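Local atomic coordinates of putative NAD-dependent epimerase/dehydratase (Bacillus halodurans, PDB entry 3E8X), a protein that binds NADP in a Rossmann-type domain and is probably an atypical short-chain dehydrogenase/reductase, perhaps an epimerase or dehydratase, of unknown reaction. Residues H80-I85 against I115-K120; K124-V129 against D156-S161; V200-A205 against T225-V230. All blocks are in the same frame, centred on the assembly; numbering follows the deposited sequence.

Contact 1: residues H80-I85 against I115-K120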
ATOM      1  N   HIS A  80       2.045  10.945 -20.709  1.00 48.26           N
ATOM      2  CA  HIS A  80       2.874  11.553 -21.770  1.00 48.87           C
ATOM      3  C   HIS A  80       4.376  11.394 -21.529  1.00 49.33           C
ATOM      4  O   HIS A  80       5.148  11.311 -22.484  1.00 49.87           O
ATOM      5  CB  HIS A  80       2.520  13.039 -21.975  1.00 48.87           C
ATOM      6  CG  HIS A  80       2.770  13.908 -20.775  1.00 50.77           C
ATOM      7  ND1 HIS A  80       1.937  13.918 -19.670  1.00 51.47           N
ATOM      8  CD2 HIS A  80       3.737  14.827 -20.525  1.00 50.64           C
ATOM      9  CE1 HIS A  80       2.387  14.797 -18.791  1.00 50.71           C
ATOM     10  NE2 HIS A  80       3.479  15.357 -19.282  1.00 50.65           N
ATOM     11  N   ALA A  81       4.763  11.326 -20.255  1.00 49.72           N
ATOM     12  CA  ALA A  81       6.173  11.231 -19.821  1.00 50.34           C
ATOM     13  C   ALA A  81       6.869   9.980 -20.328  1.00 50.21           C
ATOM     14  O   ALA A  81       8.082   9.990 -20.478  1.00 50.76           O
ATOM     15  CB  ALA A  81       6.262  11.267 -18.300  1.00 49.79           C
ATOM     16  N   PHE A  82       6.088   8.935 -20.621  1.00 49.64           N
ATOM     17  CA  PHE A  82       6.615   7.595 -20.928  1.00 49.54           C
ATOM     18  C   PHE A  82       6.803   7.344 -22.421  1.00 49.16           C
ATOM     19  O   PHE A  82       7.214   6.261 -22.808  1.00 49.82           O
ATOM     20  CB  PHE A  82       5.727   6.529 -20.305  1.00 49.10           C
ATOM     21  CG  PHE A  82       5.900   6.399 -18.818  1.00 49.31           C
ATOM     22  CD1 PHE A  82       5.394   7.344 -17.960  1.00 52.54           C
ATOM     23  CD2 PHE A  82       6.554   5.329 -18.274  1.00 48.07           C
ATOM     24  CE1 PHE A  82       5.584   7.231 -16.579  1.00 52.81           C
ATOM     25  CE2 PHE A  82       6.699   5.207 -16.908  1.00 48.62           C
ATOM     26  CZ  PHE A  82       6.218   6.168 -16.071  1.00 49.38           C
ATOM     27  N   ALA A  83       6.565   8.373 -23.227  1.00 48.65           N
ATOM     28  CA  ALA A  83       6.728   8.327 -24.680  1.00 49.23           C
ATOM     29  C   ALA A  83       8.186   8.171 -25.072  1.00 49.05           C
ATOM     30  O   ALA A  83       9.061   8.842 -24.519  1.00 49.82           O
ATOM     31  CB  ALA A  83       6.153   9.589 -25.313  1.00 48.74           C
ATOM     32  N   SER A  84       8.447   7.291 -26.032  1.00 48.54           N
ATOM     33  CA  SER A  84       9.822   6.977 -26.475  1.00 49.03           C
ATOM     34  C   SER A  84      10.838   6.651 -25.380  1.00 48.64           C
ATOM     35  O   SER A  84      11.966   7.106 -25.439  1.00 50.41           O
ATOM     36  CB  SER A  84      10.350   8.087 -27.369  1.00 48.92           C
ATOM     37  OG  SER A  84       9.465   8.259 -28.479  1.00 50.20           O
ATOM     38  N   ILE A  85      10.469   5.796 -24.437  1.00 48.14           N
ATOM     39  CA  ILE A  85      11.321   5.439 -23.298  1.00 48.79           C
ATOM     40  C   ILE A  85      11.707   3.948 -23.341  1.00 48.69           C
ATOM     41  O   ILE A  85      10.888   3.129 -23.642  1.00 47.87           O
ATOM     42  CB  ILE A  85      10.599   5.800 -21.928  1.00 48.53           C
ATOM     43  CG1 ILE A  85      10.510   7.331 -21.712  1.00 48.10           C
ATOM     44  CG2 ILE A  85      11.262   5.116 -20.682  1.00 49.48           C
ATOM     45  CD1 ILE A  85      11.813   8.167 -21.846  1.00 45.56           C
ATOM     46  N   ILE A 115       4.577   1.786 -12.543  1.00 46.57           N
ATOM     47  CA  ILE A 115       4.668   0.399 -12.924  1.00 47.07           C
ATOM     48  C   ILE A 115       3.582   0.016 -13.934  1.00 47.28           C
ATOM     49  O   ILE A 115       3.879  -0.647 -14.937  1.00 46.30           O
ATOM     50  CB  ILE A 115       4.543  -0.531 -11.674  1.00 46.40           C
ATOM     51  CG1 ILE A 115       5.755  -0.337 -10.745  1.00 46.63           C
ATOM     52  CG2 ILE A 115       4.349  -1.952 -12.112  1.00 46.23           C
ATOM     53  CD1 ILE A 115       5.677  -1.074  -9.388  1.00 46.39           C
ATOM     54  N   GLN A 116       2.351   0.425 -13.642  1.00 47.20           N
ATOM     55  CA  GLN A 116       1.223   0.162 -14.517  0.60 48.02           C
ATOM     56  C   GLN A 116       1.406   0.856 -15.859  1.00 47.37           C
ATOM     57  O   GLN A 116       1.097   0.300 -16.920  1.00 46.58           O
ATOM     58  CB  GLN A 116      -0.074   0.617 -13.853  0.60 48.04           C
ATOM     59  CG  GLN A 116      -0.607  -0.363 -12.808  0.60 50.53           C
ATOM     60  CD  GLN A 116      -1.785   0.206 -11.998  0.60 50.85           C
ATOM     61  OE1 GLN A 116      -2.283   1.319 -12.257  0.60 56.59           O
ATOM     62  NE2 GLN A 116      -2.228  -0.561 -11.002  0.60 54.47           N
ATOM     63  N   GLU A 117       1.915   2.073 -15.824  1.00 47.79           N
ATOM     64  CA  GLU A 117       2.163   2.798 -17.072  1.00 48.25           C
ATOM     65  C   GLU A 117       3.266   2.125 -17.915  1.00 47.77           C
ATOM     66  O   GLU A 117       3.128   2.067 -19.107  1.00 47.35           O
ATOM     67  CB  GLU A 117       2.522   4.248 -16.790  1.00 48.83           C
ATOM     68  CG  GLU A 117       2.635   5.082 -18.055  1.00 50.34           C
ATOM     69  CD  GLU A 117       1.303   5.244 -18.771  1.00 52.67           C
ATOM     70  OE1 GLU A 117       1.339   5.370 -20.033  1.00 53.75           O
ATOM     71  OE2 GLU A 117       0.246   5.237 -18.069  1.00 53.23           O
ATOM     72  N   ALA A 118       4.339   1.627 -17.282  1.00 48.01           N
ATOM     73  CA  ALA A 118       5.380   0.871 -17.966  1.00 47.98           C
ATOM     74  C   ALA A 118       4.829  -0.421 -18.587  1.00 48.01           C
ATOM     75  O   ALA A 118       5.110  -0.683 -19.756  1.00 47.51           O
ATOM     76  CB  ALA A 118       6.590   0.587 -17.048  1.00 48.19           C
ATOM     77  N   GLU A 119       4.028  -1.202 -17.848  1.00 48.21           N
ATOM     78  CA  GLU A 119       3.363  -2.383 -18.429  1.00 48.91           C
ATOM     79  C   GLU A 119       2.476  -2.069 -19.635  1.00 49.31           C
ATOM     80  O   GLU A 119       2.570  -2.735 -20.681  1.00 49.30           O
ATOM     81  CB  GLU A 119       2.541  -3.118 -17.374  1.00 49.35           C
ATOM     82  CG  GLU A 119       3.412  -3.509 -16.208  1.00 52.05           C
ATOM     83  CD  GLU A 119       2.948  -4.680 -15.456  1.00 53.58           C
ATOM     84  OE1 GLU A 119       2.146  -4.465 -14.525  1.00 58.76           O
ATOM     85  OE2 GLU A 119       3.422  -5.791 -15.763  1.00 53.26           O
ATOM     86  N   LYS A 120       1.601  -1.080 -19.448  1.00 49.13           N
ATOM     87  CA  LYS A 120       0.699  -0.581 -20.466  0.60 49.54           C
ATOM     88  C   LYS A 120       1.465  -0.295 -21.763  1.00 49.02           C
ATOM     89  O   LYS A 120       1.098  -0.736 -22.837  1.00 48.49           O
ATOM     90  CB  LYS A 120       0.034   0.677 -19.875  0.60 49.68           C
ATOM     91  CG  LYS A 120      -0.975   1.413 -20.702  0.60 50.58           C
ATOM     92  CD  LYS A 120      -1.559   2.608 -19.910  0.60 51.38           C
ATOM     93  CE  LYS A 120      -2.116   2.194 -18.521  0.60 53.00           C
ATOM     94  NZ  LYS A 120      -3.220   3.095 -18.016  0.60 53.57           N
TER
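In the Rossmann-type nucleotide-binding domain, F82, closing a short 3-10 segment in the loop ahead of strand 87-90, meets E117 on helix 100-121. The contact is a CH-pi interaction in which the methylene part of a charged side chain supplies the carbon. E117 CG lies 3.7 Å from the centroid of the F82 ring and 17° off the ring normal, so it sits over a face. The same atom is 3.6 Å from F82 CD1, and its offset runs toward the rim. With chi1 of -173° E117 CG extends opposite its own backbone N, and the chain then bends at chi2. The carboxylate plane is inclined 57° to the ring. The acid end is held within its own helix, where OE1 forms a salt bridge with NE of R121. A118 adds a looser approach, its N standing 4.3 Å from F82 CE2 at an oblique angle. The nearest CA atoms, those of F82 and A118, are 7.5 Å apart, so the gap is filled by side chains. All three touching residues are buried, and F82 also packs on L25 of strand 23-27 and on I123. A loop aromatic is thereby wedged between strand 23-27, in the parallel part of the sheet, and a flanking helix, the layered packing of an alpha/beta Rossmann domain.

Contact 2: residues K124-V129 against D156-S161; sequences KRFIMV and DELKRS
The F126 ring receives L158 obliquely: L158 CD1 lies 4.2 Å from the ring centroid and 29° off the normal, an off-centre CH-pi contact, while L158 CD2 approaches F126 CD2 at 3.6 Å. Two guanidinium groups lie apart from this pair. That of R125 has I127 CD1 over the centre of one face, 3.3 Å above the plane, and its nitrogens bond to the carbonyls of D164, L207 and V208. That of R160 is covered on one face by D156 O and E157 N; at its edge NH2 makes a 2.8 Å salt bridge to E157 OE1, met on the anti side of the carboxylate, 30° out of its plane.

L158 is the wedge. Its chi1 of -169°, opposite the backbone N, carries CG toward the strand, where both methyls touch F126, and CD2 also presses on CB of the selenomethionine M128 at 3.4 Å, tighter than usual for two carbons. At the following turn L158 O accepts both S161 OG at 2.6 Å, in the carbonyl plane on a lone pair, and S161 N at 3.0 Å, while S161 OG is also bonded to L163 N.

R160 and E157 face the second subunit, packing on E157 and R160 of that chain. Within the subunit, the contact joins the first strand, 125-129, of a beta-alpha-beta unit to its helix, 145-160; L158 also rests on Y165 and I167 of the unit's second strand, 164-174, and F126 on T114 and I115 of the neighbouring helix 100-121.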
ATOM      1  N   LYS A 124      10.034  -2.532 -20.808  1.00 48.01           N
ATOM      2  CA  LYS A 124      10.364  -3.744 -20.042  1.00 48.82           C
ATOM      3  C   LYS A 124      11.244  -3.465 -18.808  1.00 47.54           C
ATOM      4  O   LYS A 124      11.079  -4.080 -17.773  1.00 46.80           O
ATOM      5  CB  LYS A 124      11.041  -4.807 -20.955  1.00 49.10           C
ATOM      6  CG  LYS A 124      10.120  -5.337 -22.063  1.00 53.26           C
ATOM      7  CD  LYS A 124       9.337  -6.647 -21.685  1.00 55.98           C
ATOM      8  CE  LYS A 124       8.620  -6.716 -20.259  1.00 57.93           C
ATOM      9  NZ  LYS A 124       8.971  -8.042 -19.588  1.00 56.53           N
ATOM     10  N   ARG A 125      12.157  -2.532 -18.943  1.00 48.34           N
ATOM     11  CA  ARG A 125      13.208  -2.324 -17.940  1.00 48.40           C
ATOM     12  C   ARG A 125      12.812  -1.301 -16.883  1.00 48.29           C
ATOM     13  O   ARG A 125      12.491  -0.163 -17.190  1.00 47.74           O
ATOM     14  CB  ARG A 125      14.520  -1.967 -18.648  1.00 47.69           C
ATOM     15  CG  ARG A 125      15.741  -1.947 -17.740  1.00 48.82           C
ATOM     16  CD  ARG A 125      16.010  -3.295 -17.079  1.00 49.61           C
ATOM     17  NE  ARG A 125      17.325  -3.400 -16.416  1.00 47.73           N
ATOM     18  CZ  ARG A 125      17.517  -3.984 -15.242  1.00 47.10           C
ATOM     19  NH1 ARG A 125      16.520  -4.522 -14.586  1.00 47.25           N
ATOM     20  NH2 ARG A 125      18.717  -4.032 -14.706  1.00 49.32           N
ATOM     21  N   PHE A 126      12.825  -1.740 -15.625  1.00 47.74           N
ATOM     22  CA  PHE A 126      12.393  -0.931 -14.512  1.00 47.40           C
ATOM     23  C   PHE A 126      13.364  -1.089 -13.324  1.00 47.19           C
ATOM     24  O   PHE A 126      13.578  -2.205 -12.810  1.00 47.63           O
ATOM     25  CB  PHE A 126      10.968  -1.313 -14.119  1.00 47.80           C
ATOM     26  CG  PHE A 126      10.262  -0.295 -13.257  1.00 48.36           C
ATOM     27  CD1 PHE A 126       9.205   0.449 -13.775  1.00 48.68           C
ATOM     28  CD2 PHE A 126      10.614  -0.113 -11.922  1.00 48.90           C
ATOM     29  CE1 PHE A 126       8.552   1.374 -12.989  1.00 48.83           C
ATOM     30  CE2 PHE A 126       9.965   0.836 -11.129  1.00 49.92           C
ATOM     31  CZ  PHE A 126       8.928   1.577 -11.666  1.00 48.88           C
ATOM     32  N   ILE A 127      13.943   0.028 -12.892  1.00 46.02           N
ATOM     33  CA  ILE A 127      14.787   0.053 -11.689  1.00 45.99           C
ATOM     34  C   ILE A 127      14.077   0.843 -10.566  1.00 45.74           C
ATOM     35  O   ILE A 127      13.750   2.025 -10.710  1.00 44.24           O
ATOM     36  CB  ILE A 127      16.185   0.711 -11.983  1.00 47.16           C
ATOM     37  CG1 ILE A 127      16.705   0.312 -13.405  1.00 48.63           C
ATOM     38  CG2 ILE A 127      17.192   0.468 -10.792  1.00 47.11           C
ATOM     39  CD1 ILE A 127      16.889  -1.136 -13.618  1.00 49.42           C
HETATM   40  N   MSE A 128      13.816   0.152  -9.459  1.00 45.55           N
HETATM   41  CA  MSE A 128      13.269   0.731  -8.274  1.00 45.24           C
HETATM   42  C   MSE A 128      14.381   1.127  -7.293  1.00 45.31           C
HETATM   43  O   MSE A 128      15.264   0.334  -6.961  1.00 45.99           O
HETATM   44  CB  MSE A 128      12.354  -0.276  -7.612  1.00 46.20           C
HETATM   45  CG  MSE A 128      11.926   0.099  -6.226  1.00 47.29           C
HETATM   46 SE   MSE A 128      10.677   1.584  -6.408  0.75 54.63          SE
HETATM   47  CE  MSE A 128       9.095   0.725  -7.042  1.00 40.24           C
ATOM     48  N   VAL A 129      14.341   2.380  -6.847  1.00 45.02           N
ATOM     49  CA  VAL A 129      15.163   2.848  -5.726  1.00 45.17           C
ATOM     50  C   VAL A 129      14.298   2.736  -4.488  1.00 44.12           C
ATOM     51  O   VAL A 129      13.399   3.505  -4.271  1.00 41.91           O
ATOM     52  CB  VAL A 129      15.682   4.288  -5.932  1.00 45.20           C
ATOM     53  CG1 VAL A 129      16.592   4.712  -4.795  1.00 46.05           C
ATOM     54  CG2 VAL A 129      16.385   4.386  -7.288  1.00 44.78           C
ATOM     55  N   ASP A 156       6.777  -4.886  -3.673  1.00 46.84           N
ATOM     56  CA  ASP A 156       5.961  -6.084  -3.936  1.00 46.96           C
ATOM     57  C   ASP A 156       5.099  -5.979  -5.196  1.00 46.18           C
ATOM     58  O   ASP A 156       4.946  -6.941  -5.919  1.00 45.60           O
ATOM     59  CB  ASP A 156       5.098  -6.427  -2.721  1.00 46.52           C
ATOM     60  CG  ASP A 156       5.915  -6.976  -1.556  1.00 48.91           C
ATOM     61  OD1 ASP A 156       7.128  -7.304  -1.714  1.00 52.20           O
ATOM     62  OD2 ASP A 156       5.352  -7.031  -0.455  1.00 51.01           O
ATOM     63  N   GLU A 157       4.565  -4.802  -5.455  1.00 46.73           N
ATOM     64  CA  GLU A 157       3.859  -4.539  -6.698  1.00 47.04           C
ATOM     65  C   GLU A 157       4.766  -4.781  -7.936  1.00 46.67           C
ATOM     66  O   GLU A 157       4.371  -5.405  -8.913  1.00 45.62           O
ATOM     67  CB  GLU A 157       3.311  -3.104  -6.684  1.00 47.08           C
ATOM     68  CG  GLU A 157       2.448  -2.772  -7.890  1.00 47.90           C
ATOM     69  CD  GLU A 157       0.981  -3.211  -7.751  1.00 52.86           C
ATOM     70  OE1 GLU A 157       0.518  -3.713  -6.680  1.00 52.26           O
ATOM     71  OE2 GLU A 157       0.261  -2.954  -8.735  1.00 56.75           O
ATOM     72  N   LEU A 158       5.994  -4.283  -7.880  1.00 48.11           N
ATOM     73  CA  LEU A 158       6.996  -4.513  -8.929  1.00 47.73           C
ATOM     74  C   LEU A 158       7.334  -5.985  -9.092  1.00 47.76           C
ATOM     75  O   LEU A 158       7.396  -6.491 -10.220  1.00 46.62           O
ATOM     76  CB  LEU A 158       8.276  -3.707  -8.644  1.00 48.80           C
ATOM     77  CG  LEU A 158       9.342  -3.624  -9.755  1.00 47.34           C
ATOM     78  CD1 LEU A 158       8.720  -3.245 -11.097  1.00 44.88           C
ATOM     79  CD2 LEU A 158      10.528  -2.647  -9.325  1.00 47.34           C
ATOM     80  N   LYS A 159       7.520  -6.666  -7.970  1.00 47.57           N
ATOM     81  CA  LYS A 159       7.818  -8.087  -7.986  1.00 48.76           C
ATOM     82  C   LYS A 159       6.684  -8.935  -8.575  1.00 48.75           C
ATOM     83  O   LYS A 159       6.964  -9.985  -9.112  1.00 49.97           O
ATOM     84  CB  LYS A 159       8.178  -8.629  -6.580  1.00 48.72           C
ATOM     85  CG  LYS A 159       9.469  -8.157  -5.993  1.00 49.60           C
ATOM     86  CD  LYS A 159       9.633  -8.684  -4.533  1.00 50.00           C
ATOM     87  CE  LYS A 159      10.975  -8.333  -3.920  1.00 52.83           C
ATOM     88  NZ  LYS A 159      11.305  -9.149  -2.675  1.00 50.75           N
ATOM     89  N   ARG A 160       5.422  -8.513  -8.424  1.00 48.38           N
ATOM     90  CA  ARG A 160       4.273  -9.164  -9.037  1.00 47.72           C
ATOM     91  C   ARG A 160       4.068  -8.775 -10.499  1.00 47.58           C
ATOM     92  O   ARG A 160       3.289  -9.382 -11.191  1.00 46.76           O
ATOM     93  CB  ARG A 160       2.983  -8.823  -8.272  1.00 48.09           C
ATOM     94  CG  ARG A 160       2.838  -9.440  -6.888  1.00 47.93           C
ATOM     95  CD  ARG A 160       1.436  -9.227  -6.312  1.00 48.26           C
ATOM     96  NE  ARG A 160       1.171  -7.791  -6.110  1.00 47.27           N
ATOM     97  CZ  ARG A 160       1.369  -7.141  -4.970  1.00 47.54           C
ATOM     98  NH1 ARG A 160       1.800  -7.762  -3.874  1.00 45.52           N
ATOM     99  NH2 ARG A 160       1.128  -5.842  -4.932  1.00 47.64           N
ATOM    100  N   SER A 161       4.750  -7.746 -10.975  1.00 48.69           N
ATOM    101  CA  SER A 161       4.575  -7.262 -12.346  1.00 47.94           C
ATOM    102  C   SER A 161       5.248  -8.178 -13.367  1.00 48.60           C
ATOM    103  O   SER A 161       5.971  -9.106 -13.028  1.00 49.01           O
ATOM    104  CB  SER A 161       5.175  -5.847 -12.480  1.00 47.81           C
ATOM    105  OG  SER A 161       6.589  -5.881 -12.578  1.00 45.12           O
TER

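Contact 3: residues V200-A205 against T225-V230; sequences VAKVIA and TPIAKV
I227 crosses both K202 and V203 at about a right angle, and its CG1-CD1 branch and CG2 methyl divide the contacts with helix 197-207. The CD1 methyl reaches the lysine stem, 3.6 Å from K202 CB and 4.0 Å from K202 CD. CG2 lies mainly against the main chain, 4.0 Å from V203 CA, while CG1 faces V203 CG2 at 4.1 Å. Torsions explain the split: CG1 is placed beside the backbone N (chi1 -73°) and the chain then runs on extended to CD1 (chi2 160°), whereas CG2 takes the position opposite that N. The approach is close, with V203 CA and I227 CA 6.3 Å apart, at the very start of helix 227-232. P226 occupies the N-cap position there, and its O accepts V230 N at 3.1 Å. I227 also touches D199 and E206 on helix 197-207 and V182 of strand 181-185. The ammonium of K202 leads away from the isoleucine to a salt bridge with E40 of helix 32-43. Across the two segments, therefore, cohesion rests on dispersion between carbon groups, and K202 serves two neighbours at once, its aliphatic stem against I227 and its charge toward E40.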
ATOM      1  N   VAL A 200      25.035   5.424  -4.854  1.00 49.66           N
ATOM      2  CA  VAL A 200      23.746   4.844  -5.234  1.00 48.39           C
ATOM      3  C   VAL A 200      23.507   5.124  -6.707  1.00 48.51           C
ATOM      4  O   VAL A 200      23.111   4.231  -7.439  1.00 47.14           O
ATOM      5  CB  VAL A 200      22.545   5.413  -4.387  1.00 49.50           C
ATOM      6  CG1 VAL A 200      21.171   4.861  -4.874  1.00 47.88           C
ATOM      7  CG2 VAL A 200      22.772   5.137  -2.917  1.00 46.17           C
ATOM      8  N   ALA A 201      23.732   6.377  -7.128  1.00 47.97           N
ATOM      9  CA  ALA A 201      23.518   6.744  -8.511  1.00 48.76           C
ATOM     10  C   ALA A 201      24.418   5.888  -9.438  1.00 49.17           C
ATOM     11  O   ALA A 201      23.977   5.451 -10.498  1.00 49.22           O
ATOM     12  CB  ALA A 201      23.712   8.261  -8.737  1.00 46.42           C
ATOM     13  N   LYS A 202      25.682   5.717  -9.041  1.00 49.53           N
ATOM     14  CA  LYS A 202      26.661   4.916  -9.769  1.00 49.31           C
ATOM     15  C   LYS A 202      26.221   3.454  -9.905  1.00 48.54           C
ATOM     16  O   LYS A 202      26.355   2.853 -10.966  1.00 49.17           O
ATOM     17  CB  LYS A 202      28.036   4.995  -9.079  1.00 49.50           C
ATOM     18  CG  LYS A 202      28.845   6.203  -9.438  1.00 50.91           C
ATOM     19  CD  LYS A 202      30.137   6.276  -8.623  1.00 50.76           C
ATOM     20  CE  LYS A 202      30.759   7.668  -8.613  1.00 52.10           C
ATOM     21  NZ  LYS A 202      31.059   8.158  -9.976  1.00 50.84           N
ATOM     22  N   VAL A 203      25.722   2.880  -8.824  1.00 47.82           N
ATOM     23  CA  VAL A 203      25.183   1.542  -8.837  1.00 47.91           C
ATOM     24  C   VAL A 203      24.021   1.387  -9.841  1.00 48.91           C
ATOM     25  O   VAL A 203      24.026   0.491 -10.654  1.00 49.01           O
ATOM     26  CB  VAL A 203      24.715   1.100  -7.434  1.00 48.14           C
ATOM     27  CG1 VAL A 203      23.975  -0.247  -7.518  1.00 46.49           C
ATOM     28  CG2 VAL A 203      25.915   1.018  -6.467  1.00 45.53           C
ATOM     29  N   ILE A 204      23.071   2.306  -9.810  1.00 49.11           N
ATOM     30  CA  ILE A 204      21.916   2.250 -10.700  1.00 49.00           C
ATOM     31  C   ILE A 204      22.358   2.319 -12.137  1.00 49.09           C
ATOM     32  O   ILE A 204      21.944   1.506 -12.939  1.00 49.38           O
ATOM     33  CB  ILE A 204      20.896   3.403 -10.416  1.00 48.82           C
ATOM     34  CG1 ILE A 204      20.306   3.225  -9.011  1.00 48.41           C
ATOM     35  CG2 ILE A 204      19.784   3.492 -11.540  1.00 47.38           C
ATOM     36  CD1 ILE A 204      19.631   4.481  -8.379  1.00 48.76           C
ATOM     37  N   ALA A 205      23.146   3.342 -12.473  1.00 49.01           N
ATOM     38  CA  ALA A 205      23.664   3.531 -13.843  1.00 48.49           C
ATOM     39  C   ALA A 205      24.468   2.297 -14.326  1.00 48.34           C
ATOM     40  O   ALA A 205      24.404   1.902 -15.490  1.00 47.30           O
ATOM     41  CB  ALA A 205      24.508   4.818 -13.934  1.00 47.17           C
ATOM     42  N   THR A 225      34.356  -3.082  -2.339  1.00 46.54           N
ATOM     43  CA  THR A 225      34.408  -3.673  -3.637  1.00 47.16           C
ATOM     44  C   THR A 225      34.014  -2.622  -4.677  1.00 47.23           C
ATOM     45  O   THR A 225      32.980  -1.978  -4.559  1.00 47.63           O
ATOM     46  CB  THR A 225      33.458  -4.868  -3.749  1.00 46.90           C
ATOM     47  OG1 THR A 225      33.639  -5.735  -2.633  1.00 46.31           O
ATOM     48  CG2 THR A 225      33.652  -5.613  -5.064  1.00 46.57           C
ATOM     49  N   PRO A 226      34.840  -2.464  -5.718  1.00 48.65           N
ATOM     50  CA  PRO A 226      34.454  -1.554  -6.792  1.00 48.68           C
ATOM     51  C   PRO A 226      33.069  -1.868  -7.391  1.00 48.99           C
ATOM     52  O   PRO A 226      32.750  -3.017  -7.621  1.00 49.70           O
ATOM     53  CB  PRO A 226      35.588  -1.724  -7.810  1.00 49.19           C
ATOM     54  CG  PRO A 226      36.786  -2.116  -6.971  1.00 49.50           C
ATOM     55  CD  PRO A 226      36.185  -3.045  -5.936  1.00 48.37           C
ATOM     56  N   ILE A 227      32.284  -0.827  -7.659  1.00 48.78           N
ATOM     57  CA  ILE A 227      30.910  -0.940  -8.136  1.00 48.42           C
ATOM     58  C   ILE A 227      30.744  -1.810  -9.412  1.00 48.25           C
ATOM     59  O   ILE A 227      29.824  -2.575  -9.506  1.00 48.46           O
ATOM     60  CB  ILE A 227      30.271   0.505  -8.347  1.00 49.29           C
ATOM     61  CG1 ILE A 227      29.975   1.161  -6.985  1.00 48.67           C
ATOM     62  CG2 ILE A 227      28.988   0.423  -9.241  1.00 47.07           C
ATOM     63  CD1 ILE A 227      29.810   2.677  -6.990  1.00 46.84           C
ATOM     64  N   ALA A 228      31.627  -1.674 -10.392  1.00 48.38           N
ATOM     65  CA  ALA A 228      31.592  -2.488 -11.617  1.00 48.51           C
ATOM     66  C   ALA A 228      31.680  -3.984 -11.297  1.00 48.82           C
ATOM     67  O   ALA A 228      30.923  -4.769 -11.830  1.00 48.79           O
ATOM     68  CB  ALA A 228      32.712  -2.083 -12.591  1.00 48.33           C
ATOM     69  N   LYS A 229      32.594  -4.345 -10.405  1.00 48.79           N
ATOM     70  CA  LYS A 229      32.780  -5.727  -9.991  1.00 49.01           C
ATOM     71  C   LYS A 229      31.596  -6.287  -9.183  1.00 49.12           C
ATOM     72  O   LYS A 229      31.194  -7.445  -9.350  1.00 49.11           O
ATOM     73  CB  LYS A 229      34.104  -5.860  -9.246  1.00 48.09           C
ATOM     74  CG  LYS A 229      34.385  -7.228  -8.744  1.00 49.02           C
ATOM     75  CD  LYS A 229      35.772  -7.316  -8.148  1.00 48.40           C
ATOM     76  CE  LYS A 229      35.993  -8.635  -7.521  1.00 49.40           C
ATOM     77  NZ  LYS A 229      37.217  -8.602  -6.714  1.00 54.44           N
ATOM     78  N   VAL A 230      31.021  -5.470  -8.309  1.00 49.55           N
ATOM     79  CA  VAL A 230      29.843  -5.882  -7.548  1.00 48.30           C
ATOM     80  C   VAL A 230      28.706  -6.228  -8.509  1.00 48.05           C
ATOM     81  O   VAL A 230      28.019  -7.230  -8.321  1.00 46.98           O
ATOM     82  CB  VAL A 230      29.423  -4.776  -6.499  1.00 49.52           C
ATOM     83  CG1 VAL A 230      28.043  -4.913  -6.128  1.00 46.86           C
ATOM     84  CG2 VAL A 230      30.325  -4.835  -5.204  1.00 47.69           C
TER

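Contacts 1 and 2 adjoin, with centres 13 Å apart: I115 CG1 of helix 100-121 lies 3.8 Å from F126 CZ, and I115 CD1 is 3.6 Å from L158 N. Contact 3 meets contact 2 through strand 125-129, where V129 CG2 comes within 3.4 Å of I204 CD1, although their centres are 19 Å apart. Contacts 1 and 3 do not touch; they lie on opposite sides of the chain's centre, with nearest atoms about 13 Å apart. The touching side chains of the three contacts stand back from NADP, that of F82 by about 10 Å, M128 by about 8 Å and V203 by about 12 Å, but V129, in the strand of contact 2, touches it.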